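Local coordinates for DNA polymerase III, gamma subunit-related protein (Thermotoga maritima, PDB 2GNO) that probably binds DNA and is related to the gamma and delta subunits of DNA polymerase III, though its exact role is not established, at residues A[51-56]-A[71-76]; A[41-46]-A[83-88]; A[105-110]-A[130-135]; A[21-26]-A[33-38]. One frame throughout, in Å; residues are numbered along the deposited sequence. Where two conformers were deposited one is given.

Contact 1: residues A[51-56]-A[71-76]; sequences DVLEID and KDFLNY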
loop_
_atom_site.group_PDB
_atom_site.type_symbol
_atom_site.label_atom_id
_atom_site.label_comp_id
_atom_site.label_asym_id
_atom_site.label_seq_id
_atom_site.Cartn_x
_atom_site.Cartn_y
_atom_site.Cartn_z
ATOM N N ASP A 51 2.946 18.415 -16.203
ATOM C CA ASP A 51 2.936 19.176 -14.929
ATOM C C ASP A 51 3.127 18.392 -13.605
ATOM O O ASP A 51 3.481 19.001 -12.608
ATOM C CB ASP A 51 1.645 19.991 -14.845
ATOM C CG ASP A 51 1.540 21.054 -15.937
ATOM O OD1 ASP A 51 2.436 21.126 -16.781
ATOM O OD2 ASP A 51 0.565 21.835 -15.953
ATOM N N VAL A 52 2.874 17.089 -13.598
ATOM C CA VAL A 52 3.042 16.229 -12.417
ATOM C C VAL A 52 3.733 14.906 -12.774
ATOM O O VAL A 52 3.266 14.172 -13.657
ATOM C CB VAL A 52 1.687 15.848 -11.742
ATOM C CG1 VAL A 52 1.920 15.031 -10.457
ATOM C CG2 VAL A 52 0.847 17.072 -11.459
ATOM N N LEU A 53 4.805 14.579 -12.050
ATOM C CA LEU A 53 5.560 13.343 -12.264
ATOM C C LEU A 53 5.450 12.477 -11.017
ATOM O O LEU A 53 5.690 12.952 -9.914
ATOM C CB LEU A 53 7.039 13.637 -12.523
ATOM C CG LEU A 53 7.991 12.422 -12.571
ATOM C CD1 LEU A 53 7.645 11.497 -13.709
ATOM C CD2 LEU A 53 9.418 12.878 -12.650
ATOM N N GLU A 54 5.121 11.207 -11.210
ATOM C CA GLU A 54 5.012 10.251 -10.127
ATOM C C GLU A 54 6.178 9.279 -10.217
ATOM O O GLU A 54 6.426 8.707 -11.278
ATOM C CB GLU A 54 3.691 9.512 -10.225
ATOM C CG GLU A 54 3.327 8.653 -9.027
ATOM C CD GLU A 54 1.983 7.948 -9.205
ATOM O OE1 GLU A 54 1.341 8.128 -10.253
ATOM O OE2 GLU A 54 1.567 7.208 -8.296
ATOM N N ILE A 55 6.907 9.124 -9.116
ATOM C CA ILE A 55 8.031 8.198 -9.021
ATOM C C ILE A 55 7.600 7.109 -8.060
ATOM O O ILE A 55 7.313 7.388 -6.897
ATOM C CB ILE A 55 9.324 8.892 -8.562
ATOM C CG1 ILE A 55 9.839 9.849 -9.656
ATOM C CG2 ILE A 55 10.417 7.886 -8.233
ATOM C CD1 ILE A 55 10.383 9.173 -10.954
ATOM N N ASP A 56 7.538 5.877 -8.558
ATOM C CA ASP A 56 7.124 4.726 -7.748
ATOM C C ASP A 56 7.614 3.418 -8.427
ATOM O O ASP A 56 6.836 2.725 -9.065
ATOM C CB ASP A 56 5.596 4.741 -7.658
ATOM C CG ASP A 56 5.028 3.733 -6.670
ATOM O OD1 ASP A 56 5.715 3.277 -5.749
ATOM O OD2 ASP A 56 3.840 3.424 -6.799
ATOM N N LYS A 71 15.144 15.411 -11.771
ATOM C CA LYS A 71 15.883 16.659 -12.039
ATOM C C LYS A 71 15.658 17.200 -13.464
ATOM O O LYS A 71 15.547 18.408 -13.640
ATOM C CB LYS A 71 17.377 16.515 -11.706
ATOM C CG LYS A 71 17.657 16.357 -10.201
ATOM C CD LYS A 71 19.155 16.388 -9.820
ATOM C CE LYS A 71 19.993 15.285 -10.460
ATOM N NZ LYS A 71 21.427 15.313 -9.982
ATOM N N ASP A 72 15.569 16.317 -14.460
ATOM C CA ASP A 72 15.316 16.739 -15.854
ATOM C C ASP A 72 13.907 17.327 -15.963
ATOM O O ASP A 72 13.718 18.372 -16.584
ATOM C CB ASP A 72 15.453 15.574 -16.834
ATOM C CG ASP A 72 15.440 16.036 -18.312
ATOM N N PHE A 73 12.941 16.660 -15.316
ATOM C CA PHE A 73 11.543 17.079 -15.299
ATOM C C PHE A 73 11.401 18.454 -14.637
ATOM O O PHE A 73 10.694 19.316 -15.166
ATOM C CB PHE A 73 10.693 16.014 -14.582
ATOM C CG PHE A 73 9.222 16.354 -14.456
ATOM C CD1 PHE A 73 8.342 16.125 -15.517
ATOM C CD2 PHE A 73 8.714 16.836 -13.265
ATOM C CE1 PHE A 73 6.992 16.415 -15.394
ATOM C CE2 PHE A 73 7.376 17.130 -13.139
ATOM C CZ PHE A 73 6.515 16.927 -14.211
ATOM N N LEU A 74 12.069 18.664 -13.500
ATOM C CA LEU A 74 12.000 19.957 -12.806
ATOM C C LEU A 74 12.673 21.139 -13.538
ATOM O O LEU A 74 12.386 22.282 -13.207
ATOM C CB LEU A 74 12.549 19.870 -11.383
ATOM C CG LEU A 74 11.786 19.052 -10.357
ATOM C CD1 LEU A 74 12.599 18.989 -9.070
ATOM C CD2 LEU A 74 10.397 19.621 -10.115
ATOM N N ASN A 75 13.544 20.889 -14.514
ATOM C CA ASN A 75 14.194 21.998 -15.250
ATOM C C ASN A 75 13.319 22.832 -16.209
ATOM O O ASN A 75 13.777 23.890 -16.664
ATOM C CB ASN A 75 15.480 21.524 -15.963
ATOM C CG ASN A 75 16.598 21.188 -14.993
ATOM O OD1 ASN A 75 16.634 21.678 -13.857
ATOM N ND2 ASN A 75 17.544 20.367 -15.450
ATOM N N TYR A 76 12.101 22.355 -16.494
ATOM C CA TYR A 76 11.136 23.015 -17.372
ATOM C C TYR A 76 9.925 23.515 -16.590
ATOM O O TYR A 76 9.583 22.958 -15.549
ATOM C CB TYR A 76 10.639 22.022 -18.429
ATOM C CG TYR A 76 11.722 21.486 -19.341
ATOM C CD1 TYR A 76 12.436 20.341 -19.007
ATOM C CD2 TYR A 76 12.024 22.123 -20.541
ATOM C CE1 TYR A 76 13.433 19.845 -19.845
ATOM C CE2 TYR A 76 13.016 21.639 -21.386
ATOM C CZ TYR A 76 13.716 20.499 -21.036
ATOM O OH TYR A 76 14.695 20.023 -21.875
#
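With CG anti to the backbone N in both residues (chi1 172° in L53, 178° in F73), the side chains of L53 and F73 run alongside each other, pointing opposite ways. This lays the F73 ring flat over the root of the leucine: L53 CB sits 3.5 Å above the ring plane, over its centre, in a CH-pi contact whose line to the ring centroid is 12° off the normal. The closest carbon pair is L53 CB to F73 CE2, 3.6 Å. Further out, L53 CD2 lies 3.9 Å from F73 CB, so the branch runs back along the stem of the phenylalanine. Strand 52-55 and helix 64-74 are the first two elements of a beta-alpha-beta unit completed by strand 84-88, and this ring bridges the edge strand and the helix that packs on it. The far end of the ring meets the backbone in its own plane, F73 CZ standing 3.7 Å from V52 N and also 3.7 Å from D51 C. K84, from the neighbouring strand, makes a cation-pi contact with the F73 ring and a hydrogen bond to the F73 carbonyl. The D51 carboxylate accepts from the backbone N of E79, L80 and Y81.

Contact 2: residues A[41-46]-A[83-88]; sequences YVEKFP and RKYVIV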
loop_
_atom_site.group_PDB
_atom_site.type_symbol
_atom_site.label_atom_id
_atom_site.label_comp_id
_atom_site.label_asym_id
_atom_site.label_seq_id
_atom_site.Cartn_x
_atom_site.Cartn_y
_atom_site.Cartn_z
ATOM N N TYR A 41 -5.856 19.619 -5.947
ATOM C CA TYR A 41 -6.454 20.396 -4.875
ATOM C C TYR A 41 -5.883 21.823 -4.841
ATOM O O TYR A 41 -6.621 22.772 -4.633
ATOM C CB TYR A 41 -6.287 19.729 -3.528
ATOM C CG TYR A 41 -7.103 20.433 -2.469
ATOM C CD1 TYR A 41 -8.433 20.117 -2.276
ATOM C CD2 TYR A 41 -6.554 21.469 -1.710
ATOM C CE1 TYR A 41 -9.204 20.808 -1.337
ATOM C CE2 TYR A 41 -7.304 22.135 -0.767
ATOM C CZ TYR A 41 -8.625 21.807 -0.583
ATOM O OH TYR A 41 -9.380 22.483 0.357
ATOM N N VAL A 42 -4.581 21.978 -5.056
ATOM C CA VAL A 42 -3.977 23.309 -5.065
ATOM C C VAL A 42 -4.337 24.093 -6.325
ATOM O O VAL A 42 -4.642 25.271 -6.249
ATOM C CB VAL A 42 -2.428 23.232 -4.979
ATOM C CG1 VAL A 42 -1.752 24.621 -5.142
ATOM C CG2 VAL A 42 -1.985 22.603 -3.680
ATOM N N GLU A 43 -4.290 23.436 -7.476
ATOM C CA GLU A 43 -4.509 24.072 -8.747
ATOM C C GLU A 43 -5.954 24.168 -9.208
ATOM O O GLU A 43 -6.231 24.938 -10.120
ATOM C CB GLU A 43 -3.704 23.325 -9.809
ATOM C CG GLU A 43 -2.193 23.243 -9.539
ATOM C CD GLU A 43 -1.437 24.542 -9.773
ATOM O OE1 GLU A 43 -1.971 25.456 -10.415
ATOM O OE2 GLU A 43 -0.277 24.615 -9.335
ATOM N N LYS A 44 -6.855 23.389 -8.600
ATOM C CA LYS A 44 -8.267 23.355 -8.966
ATOM C C LYS A 44 -8.413 23.038 -10.432
ATOM O O LYS A 44 -9.214 23.657 -11.137
ATOM C CB LYS A 44 -8.985 24.674 -8.617
ATOM C CG LYS A 44 -8.793 25.150 -7.187
ATOM C CD LYS A 44 -9.210 24.110 -6.187
ATOM C CE LYS A 44 -9.062 24.623 -4.794
ATOM N NZ LYS A 44 -9.296 23.551 -3.795
ATOM N N PHE A 45 -7.600 22.098 -10.894
ATOM C CA PHE A 45 -7.606 21.687 -12.279
ATOM C C PHE A 45 -6.919 20.321 -12.281
ATOM O O PHE A 45 -5.987 20.119 -11.509
ATOM C CB PHE A 45 -6.838 22.692 -13.139
ATOM C CG PHE A 45 -7.180 22.630 -14.598
ATOM C CD1 PHE A 45 -8.282 23.329 -15.081
ATOM C CD2 PHE A 45 -6.400 21.910 -15.489
ATOM C CE1 PHE A 45 -8.625 23.295 -16.416
ATOM C CE2 PHE A 45 -6.739 21.866 -16.833
ATOM C CZ PHE A 45 -7.848 22.553 -17.298
ATOM N N PRO A 46 -7.362 19.377 -13.128
ATOM C CA PRO A 46 -6.707 18.062 -13.132
ATOM C C PRO A 46 -5.289 18.106 -13.748
ATOM O O PRO A 46 -5.011 18.986 -14.553
ATOM C CB PRO A 46 -7.649 17.209 -13.967
ATOM C CG PRO A 46 -8.789 18.035 -14.255
ATOM C CD PRO A 46 -8.434 19.430 -14.132
ATOM N N ARG A 83 2.305 25.763 -10.710
ATOM C CA ARG A 83 3.448 25.000 -10.235
ATOM C C ARG A 83 3.561 23.599 -10.864
ATOM O O ARG A 83 2.585 23.031 -11.349
ATOM C CB ARG A 83 3.385 24.873 -8.710
ATOM C CG ARG A 83 3.562 26.211 -8.010
ATOM C CD ARG A 83 3.442 26.146 -6.497
ATOM N NE ARG A 83 3.769 27.444 -5.902
ATOM C CZ ARG A 83 2.938 28.490 -5.810
ATOM N NH1 ARG A 83 1.685 28.447 -6.257
ATOM N NH2 ARG A 83 3.388 29.620 -5.257
ATOM N N LYS A 84 4.782 23.069 -10.867
ATOM C CA LYS A 84 5.099 21.719 -11.354
ATOM C C LYS A 84 5.251 20.854 -10.088
ATOM O O LYS A 84 5.845 21.295 -9.107
ATOM C CB LYS A 84 6.363 21.745 -12.197
ATOM C CG LYS A 84 6.891 20.402 -12.534
ATOM C CD LYS A 84 7.949 20.433 -13.624
ATOM C CE LYS A 84 7.354 20.586 -14.987
ATOM N NZ LYS A 84 8.351 20.327 -16.056
ATOM N N TYR A 85 4.752 19.626 -10.129
ATOM C CA TYR A 85 4.761 18.740 -8.972
ATOM C C TYR A 85 5.471 17.421 -9.213
ATOM O O TYR A 85 5.354 16.866 -10.278
ATOM C CB TYR A 85 3.322 18.415 -8.572
ATOM C CG TYR A 85 2.517 19.629 -8.176
ATOM C CD1 TYR A 85 1.970 20.471 -9.145
ATOM C CD2 TYR A 85 2.248 19.906 -6.843
ATOM C CE1 TYR A 85 1.255 21.587 -8.799
ATOM C CE2 TYR A 85 1.536 21.044 -6.478
ATOM C CZ TYR A 85 1.044 21.881 -7.474
ATOM O OH TYR A 85 0.294 22.985 -7.190
ATOM N N VAL A 86 6.230 16.951 -8.226
ATOM C CA VAL A 86 6.886 15.655 -8.306
ATOM C C VAL A 86 6.428 14.866 -7.087
ATOM O O VAL A 86 6.579 15.340 -5.976
ATOM C CB VAL A 86 8.434 15.737 -8.306
ATOM C CG1 VAL A 86 9.047 14.339 -8.228
ATOM C CG2 VAL A 86 8.926 16.457 -9.526
ATOM N N ILE A 87 5.883 13.663 -7.303
ATOM C CA ILE A 87 5.422 12.800 -6.230
ATOM C C ILE A 87 6.356 11.597 -6.131
ATOM O O ILE A 87 6.571 10.908 -7.121
ATOM C CB ILE A 87 3.989 12.360 -6.463
ATOM C CG1 ILE A 87 3.075 13.597 -6.553
ATOM C CG2 ILE A 87 3.527 11.453 -5.336
ATOM C CD1 ILE A 87 1.787 13.329 -7.221
ATOM N N VAL A 88 6.946 11.381 -4.959
ATOM C CA VAL A 88 7.861 10.236 -4.755
ATOM C C VAL A 88 7.220 9.414 -3.650
ATOM O O VAL A 88 7.234 9.824 -2.496
ATOM C CB VAL A 88 9.249 10.671 -4.321
ATOM C CG1 VAL A 88 10.192 9.443 -4.205
ATOM C CG2 VAL A 88 9.800 11.715 -5.297
#
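Two hydrogen bonds converge on one carboxylate oxygen, E43 OE2. Y85 OH donates to E43 OE2 over 2.8 Å on the anti side, and the backbone N of R83 reaches E43 OE2 over 3.1 Å on the syn side, with an N-H...O angle of 159°. The two donors come from opposite faces of the carboxylate plane, each tilted out of it, so they hold the group from both sides. A bend at chi2 (-74°) turns the glutamate's end back to the strand, where its carboxylate stands 85° from the Y85 ring plane and OE2 lies at the ring edge. The other oxygen, E43 OE1, accepts from the backbone N of T82, so the successive peptide N-H groups of T82 and R83 each bind one oxygen of the carboxylate. The charged end of R83 is not part of this: its NH1 stays 5.3 Å from E43 OE2, a separation that would favour the carboxylate's negative charge only weakly.

Van der Waals contact comes from V42, whose CG1 touches Y85 OH at 3.3 Å, and from E43 CG, 3.4 Å from Y85 OH. The helix thus meets the strand through its last turn, just before K44 takes a positive phi and the chain leaves the helix. Strand 84-88 runs between strands 52-55 and 113-119 in the parallel sheet, and helix 30-43 covers it, P39 also packing on Y85, while R83 reaches I13 of helix 5-14.

Contact 3: residues A[105-110]-A[130-135]; sequences ALEEPP and KSRVFR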
loop_
_atom_site.group_PDB
_atom_site.type_symbol
_atom_site.label_atom_id
_atom_site.label_comp_id
_atom_site.label_asym_id
_atom_site.label_seq_id
_atom_site.Cartn_x
_atom_site.Cartn_y
_atom_site.Cartn_z
ATOM N N ALA A 105 18.264 19.952 -5.404
ATOM C CA ALA A 105 16.874 20.144 -5.840
ATOM C C ALA A 105 15.918 20.170 -4.640
ATOM O O ALA A 105 14.957 20.916 -4.660
ATOM C CB ALA A 105 16.450 19.065 -6.830
ATOM N N LEU A 106 16.176 19.364 -3.608
ATOM C CA LEU A 106 15.322 19.363 -2.410
ATOM C C LEU A 106 15.453 20.638 -1.591
ATOM O O LEU A 106 14.427 21.189 -1.182
ATOM C CB LEU A 106 15.555 18.152 -1.492
ATOM C CG LEU A 106 15.007 16.763 -1.842
ATOM C CD1 LEU A 106 15.549 15.743 -0.852
ATOM C CD2 LEU A 106 13.472 16.726 -1.873
ATOM N N GLU A 107 16.688 21.101 -1.351
ATOM C CA GLU A 107 16.904 22.322 -0.554
ATOM C C GLU A 107 16.469 23.582 -1.278
ATOM O O GLU A 107 15.875 24.466 -0.663
ATOM C CB GLU A 107 18.355 22.480 -0.063
ATOM C CG GLU A 107 19.448 22.787 -1.100
ATOM C CD GLU A 107 20.856 22.736 -0.495
ATOM O OE1 GLU A 107 20.970 22.836 0.746
ATOM O OE2 GLU A 107 21.844 22.604 -1.260
ATOM N N GLU A 108 16.756 23.653 -2.576
ATOM C CA GLU A 108 16.398 24.810 -3.387
ATOM C C GLU A 108 15.727 24.371 -4.668
ATOM O O GLU A 108 16.361 24.406 -5.731
ATOM N N PRO A 109 14.445 23.952 -4.581
ATOM C CA PRO A 109 13.782 23.539 -5.803
ATOM C C PRO A 109 13.442 24.768 -6.623
ATOM O O PRO A 109 13.432 25.874 -6.070
ATOM C CB PRO A 109 12.498 22.847 -5.312
ATOM C CG PRO A 109 12.527 22.873 -3.833
ATOM C CD PRO A 109 13.551 23.855 -3.411
ATOM N N PRO A 110 13.220 24.602 -7.937
ATOM C CA PRO A 110 12.843 25.752 -8.737
ATOM C C PRO A 110 11.643 26.474 -8.115
ATOM O O PRO A 110 10.805 25.822 -7.494
ATOM C CB PRO A 110 12.457 25.122 -10.080
ATOM C CG PRO A 110 13.283 23.888 -10.149
ATOM C CD PRO A 110 13.373 23.384 -8.757
ATOM N N LYS A 130 15.621 14.862 5.817
ATOM C CA LYS A 130 14.825 15.482 6.901
ATOM C C LYS A 130 15.102 16.990 7.074
ATOM O O LYS A 130 14.177 17.777 7.260
ATOM C CB LYS A 130 15.050 14.733 8.220
ATOM C CG LYS A 130 14.541 13.286 8.214
ATOM C CD LYS A 130 14.824 12.590 9.534
ATOM N N SER A 131 16.372 17.369 6.985
ATOM C CA SER A 131 16.816 18.763 7.098
ATOM C C SER A 131 16.289 19.666 5.984
ATOM O O SER A 131 16.132 20.874 6.176
ATOM C CB SER A 131 18.352 18.818 7.055
ATOM O OG SER A 131 18.836 20.151 7.048
ATOM N N ARG A 132 16.041 19.077 4.816
ATOM C CA ARG A 132 15.570 19.813 3.641
ATOM C C ARG A 132 14.082 19.669 3.270
ATOM O O ARG A 132 13.667 20.267 2.261
ATOM C CB ARG A 132 16.465 19.421 2.462
ATOM C CG ARG A 132 17.913 19.852 2.631
ATOM C CD ARG A 132 18.811 19.199 1.607
ATOM N NE ARG A 132 20.168 19.744 1.639
ATOM C CZ ARG A 132 21.118 19.439 2.525
ATOM N NH1 ARG A 132 20.897 18.609 3.546
ATOM N NH2 ARG A 132 22.313 20.016 2.410
ATOM N N VAL A 133 13.292 18.926 4.064
ATOM C CA VAL A 133 11.855 18.728 3.778
ATOM C C VAL A 133 10.921 19.122 4.936
ATOM O O VAL A 133 11.150 18.745 6.090
ATOM C CB VAL A 133 11.505 17.261 3.359
ATOM C CG1 VAL A 133 12.323 16.845 2.154
ATOM C CG2 VAL A 133 11.675 16.268 4.501
ATOM N N PHE A 134 9.857 19.856 4.596
ATOM C CA PHE A 134 8.832 20.308 5.545
ATOM C C PHE A 134 7.923 19.120 5.818
ATOM O O PHE A 134 7.134 18.735 4.951
ATOM C CB PHE A 134 8.040 21.461 4.903
ATOM C CG PHE A 134 6.972 22.054 5.781
ATOM C CD1 PHE A 134 5.685 21.514 5.815
ATOM C CD2 PHE A 134 7.238 23.194 6.536
ATOM C CE1 PHE A 134 4.701 22.071 6.614
ATOM C CE2 PHE A 134 6.255 23.764 7.334
ATOM C CZ PHE A 134 4.986 23.197 7.376
ATOM N N ARG A 135 8.015 18.544 7.013
ATOM C CA ARG A 135 7.216 17.370 7.393
ATOM C C ARG A 135 5.760 17.692 7.702
ATOM O O ARG A 135 5.471 18.701 8.356
ATOM C CB ARG A 135 7.812 16.751 8.634
ATOM C CG ARG A 135 7.221 15.431 9.083
ATOM C CD ARG A 135 7.827 15.129 10.430
ATOM N NE ARG A 135 7.477 13.819 10.960
ATOM C CZ ARG A 135 7.911 13.352 12.132
ATOM N NH1 ARG A 135 8.719 14.091 12.910
ATOM N NH2 ARG A 135 7.559 12.126 12.527
#
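R132 NE donates to E107 OE1 over 3.3 Å, a weak hydrogen bond bent to 139° that forms part of a salt bridge. It ties the end of helix 103-107 to the turn leading into strand 134-137, an edge strand of the parallel sheet in this P-loop-NTPase-like alpha/beta domain. The two side chains lie side by side and point the same way; their carboxylate and guanidinium planes are 46° apart, and OE1 alone faces the guanidinium. E107 CG stands between its backbone N and carbonyl carbon (chi1 69°), which swings the extended glutamate alongside the arginine. The aliphatic part of R132 packs along the stem, with R132 CD 3.7 Å from E107 CB. The stronger polar partner of the guanidinium is the carbonyl of T128, bound by NH1. Deeper in, L106 faces the sheet and packs on I115 and L117 of strand 113-119, while its carbonyl O accepts from S20 OG of strand 19-24. V133 also packs on L117, and on S20 and L22. These two buried residues meet on the sheet side of the salt bridge, L106 CD2 approaching V133 CG1 to 4.2 Å.

Contact 4: residues A[21-26]-A[33-38]; sequences ILINGE and EVSLEL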
loop_
_atom_site.group_PDB
_atom_site.type_symbol
_atom_site.label_atom_id
_atom_site.label_comp_id
_atom_site.label_asym_id
_atom_site.label_seq_id
_atom_site.Cartn_x
_atom_site.Cartn_y
_atom_site.Cartn_z
ATOM N N ILE A 21 8.078 18.793 0.480
ATOM C CA ILE A 21 7.182 18.381 1.557
ATOM C C ILE A 21 7.248 16.877 1.691
ATOM O O ILE A 21 7.458 16.157 0.704
ATOM C CB ILE A 21 5.704 18.790 1.225
ATOM C CG1 ILE A 21 5.593 20.304 1.017
ATOM C CG2 ILE A 21 4.743 18.320 2.336
ATOM C CD1 ILE A 21 4.224 20.777 0.504
ATOM N N LEU A 22 7.115 16.403 2.915
ATOM C CA LEU A 22 7.097 14.991 3.188
ATOM C C LEU A 22 5.778 14.757 3.861
ATOM O O LEU A 22 5.519 15.342 4.936
ATOM C CB LEU A 22 8.229 14.535 4.108
ATOM C CG LEU A 22 8.221 13.010 4.366
ATOM C CD1 LEU A 22 8.736 12.233 3.184
ATOM C CD2 LEU A 22 9.045 12.722 5.517
ATOM N N ILE A 23 4.938 13.936 3.229
ATOM C CA ILE A 23 3.637 13.567 3.781
ATOM C C ILE A 23 3.890 12.266 4.518
ATOM O O ILE A 23 4.264 11.255 3.908
ATOM C CB ILE A 23 2.550 13.482 2.709
ATOM C CG1 ILE A 23 2.341 14.902 2.158
ATOM C CG2 ILE A 23 1.249 12.940 3.314
ATOM C CD1 ILE A 23 1.394 15.031 1.067
ATOM N N ASN A 24 3.648 12.302 5.831
ATOM C CA ASN A 24 3.918 11.194 6.733
ATOM C C ASN A 24 2.675 10.677 7.454
ATOM O O ASN A 24 1.869 11.460 7.970
ATOM C CB ASN A 24 4.953 11.720 7.742
ATOM C CG ASN A 24 5.498 10.657 8.696
ATOM O OD1 ASN A 24 5.797 10.988 9.829
ATOM N ND2 ASN A 24 5.642 9.403 8.242
ATOM N N GLY A 25 2.496 9.364 7.497
ATOM C CA GLY A 25 1.320 8.814 8.181
ATOM C C GLY A 25 1.429 7.333 8.424
ATOM O O GLY A 25 2.211 6.656 7.758
ATOM N N GLU A 26 0.655 6.830 9.387
ATOM C CA GLU A 26 0.659 5.406 9.715
ATOM C C GLU A 26 -0.212 4.553 8.780
ATOM O O GLU A 26 0.043 3.356 8.656
ATOM C CB GLU A 26 0.237 5.174 11.180
ATOM N N GLU A 33 -2.178 8.692 -1.222
ATOM C CA GLU A 33 -3.410 9.304 -1.782
ATOM C C GLU A 33 -3.524 10.794 -1.534
ATOM O O GLU A 33 -4.040 11.526 -2.381
ATOM C CB GLU A 33 -4.646 8.579 -1.291
ATOM C CG GLU A 33 -4.714 7.145 -1.785
ATOM C CD GLU A 33 -4.768 7.043 -3.285
ATOM O OE1 GLU A 33 -5.526 7.794 -3.926
ATOM O OE2 GLU A 33 -4.052 6.197 -3.827
ATOM N N VAL A 34 -3.066 11.248 -0.377
ATOM C CA VAL A 34 -3.022 12.679 -0.101
ATOM C C VAL A 34 -2.049 13.346 -1.115
ATOM O O VAL A 34 -2.367 14.415 -1.674
ATOM C CB VAL A 34 -2.583 12.968 1.353
ATOM C CG1 VAL A 34 -2.284 14.465 1.548
ATOM C CG2 VAL A 34 -3.676 12.501 2.331
ATOM N N SER A 35 -0.899 12.710 -1.326
ATOM C CA SER A 35 0.129 13.172 -2.264
ATOM C C SER A 35 -0.407 13.287 -3.685
ATOM O O SER A 35 -0.180 14.299 -4.346
ATOM C CB SER A 35 1.361 12.244 -2.260
ATOM O OG SER A 35 1.907 12.122 -0.954
ATOM N N LEU A 36 -1.098 12.245 -4.140
ATOM C CA LEU A 36 -1.700 12.198 -5.476
ATOM C C LEU A 36 -2.803 13.203 -5.755
ATOM O O LEU A 36 -2.930 13.703 -6.864
ATOM C CB LEU A 36 -2.225 10.787 -5.767
ATOM C CG LEU A 36 -1.144 9.759 -6.049
ATOM C CD1 LEU A 36 -1.704 8.353 -5.980
ATOM C CD2 LEU A 36 -0.487 10.010 -7.387
ATOM N N GLU A 37 -3.621 13.473 -4.761
ATOM C CA GLU A 37 -4.704 14.439 -4.884
ATOM C C GLU A 37 -4.243 15.874 -4.616
ATOM O O GLU A 37 -4.943 16.799 -4.932
ATOM C CB GLU A 37 -5.822 14.064 -3.888
ATOM C CG GLU A 37 -6.530 12.764 -4.220
ATOM C CD GLU A 37 -7.309 12.822 -5.532
ATOM O OE1 GLU A 37 -7.717 13.931 -5.931
ATOM O OE2 GLU A 37 -7.520 11.763 -6.159
ATOM N N LEU A 38 -3.044 16.065 -4.093
ATOM C CA LEU A 38 -2.584 17.405 -3.746
ATOM C C LEU A 38 -2.489 18.413 -4.877
ATOM O O LEU A 38 -2.975 19.514 -4.726
ATOM C CB LEU A 38 -1.261 17.349 -2.956
ATOM C CG LEU A 38 -0.698 18.651 -2.385
ATOM C CD1 LEU A 38 -1.726 19.289 -1.493
ATOM C CD2 LEU A 38 0.541 18.365 -1.574
#
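Strand 19-24 and helix 30-43 form the opening beta-alpha step of the domain, the strand's residues 21-24 and the helix's residues 33-38 running at 138° to each other with their axes 9.3 Å apart at closest approach. Nearly all of the contact passes through one methyl group, I23 CD1. Its chain continues from CB through CG1, which stands anti to the carbonyl carbon (chi1 -66°), and the extended second torsion of 177° pushes CD1 out to the helix. There CD1 meets three residues on one side of the helix: S35 OG at 3.6 Å, V34 CG1 at 3.8 Å and L38 CD2 at 4.3 Å. The isoleucine and V34 cross at a slant, V34 meeting it with the CG1 branch.

No hydrogen bond links the two segments. The buried hydroxyl of S35 is served from other directions, bonding to the carbonyl of P31 one turn back along the helix and to the side-chain amide of N118, so a polar atom can lie against the isoleucine methyl without wanting a partner there. The same strand hydrogen-bonds to strands 113-119 and 134-137, so strand 19-24 is an interior strand of the sheet. Beside it, V116 of strand 113-119 touches both I23 and S35, while helix 5-14 packs through L9 and I13 on I21 and L38.

Contacts 1, 2 and 4 each pack a helix on a strand of the five-stranded parallel sheet, ordered 52-55, 84-88, 113-119, 19-24, 134-137, and contact 3 joins a helix end to the turn before its edge strand 134-137. Along the chain contact 4 comes first, contact 2 then spans contact 1, and contact 3 follows. Contacts 1 and 2 have centres 11 Å apart and meet between neighbouring strands, I55 N lying 2.7 Å from I87 O. Contacts 2 and 4 share helix 30-43, their centres 12 Å apart. Contacts 3 and 4 lie 15 Å apart between centres and join through strands 19-24 and 134-137. Together they run from one outer strand of the sheet to the turn before the other, within a single alpha/beta domain.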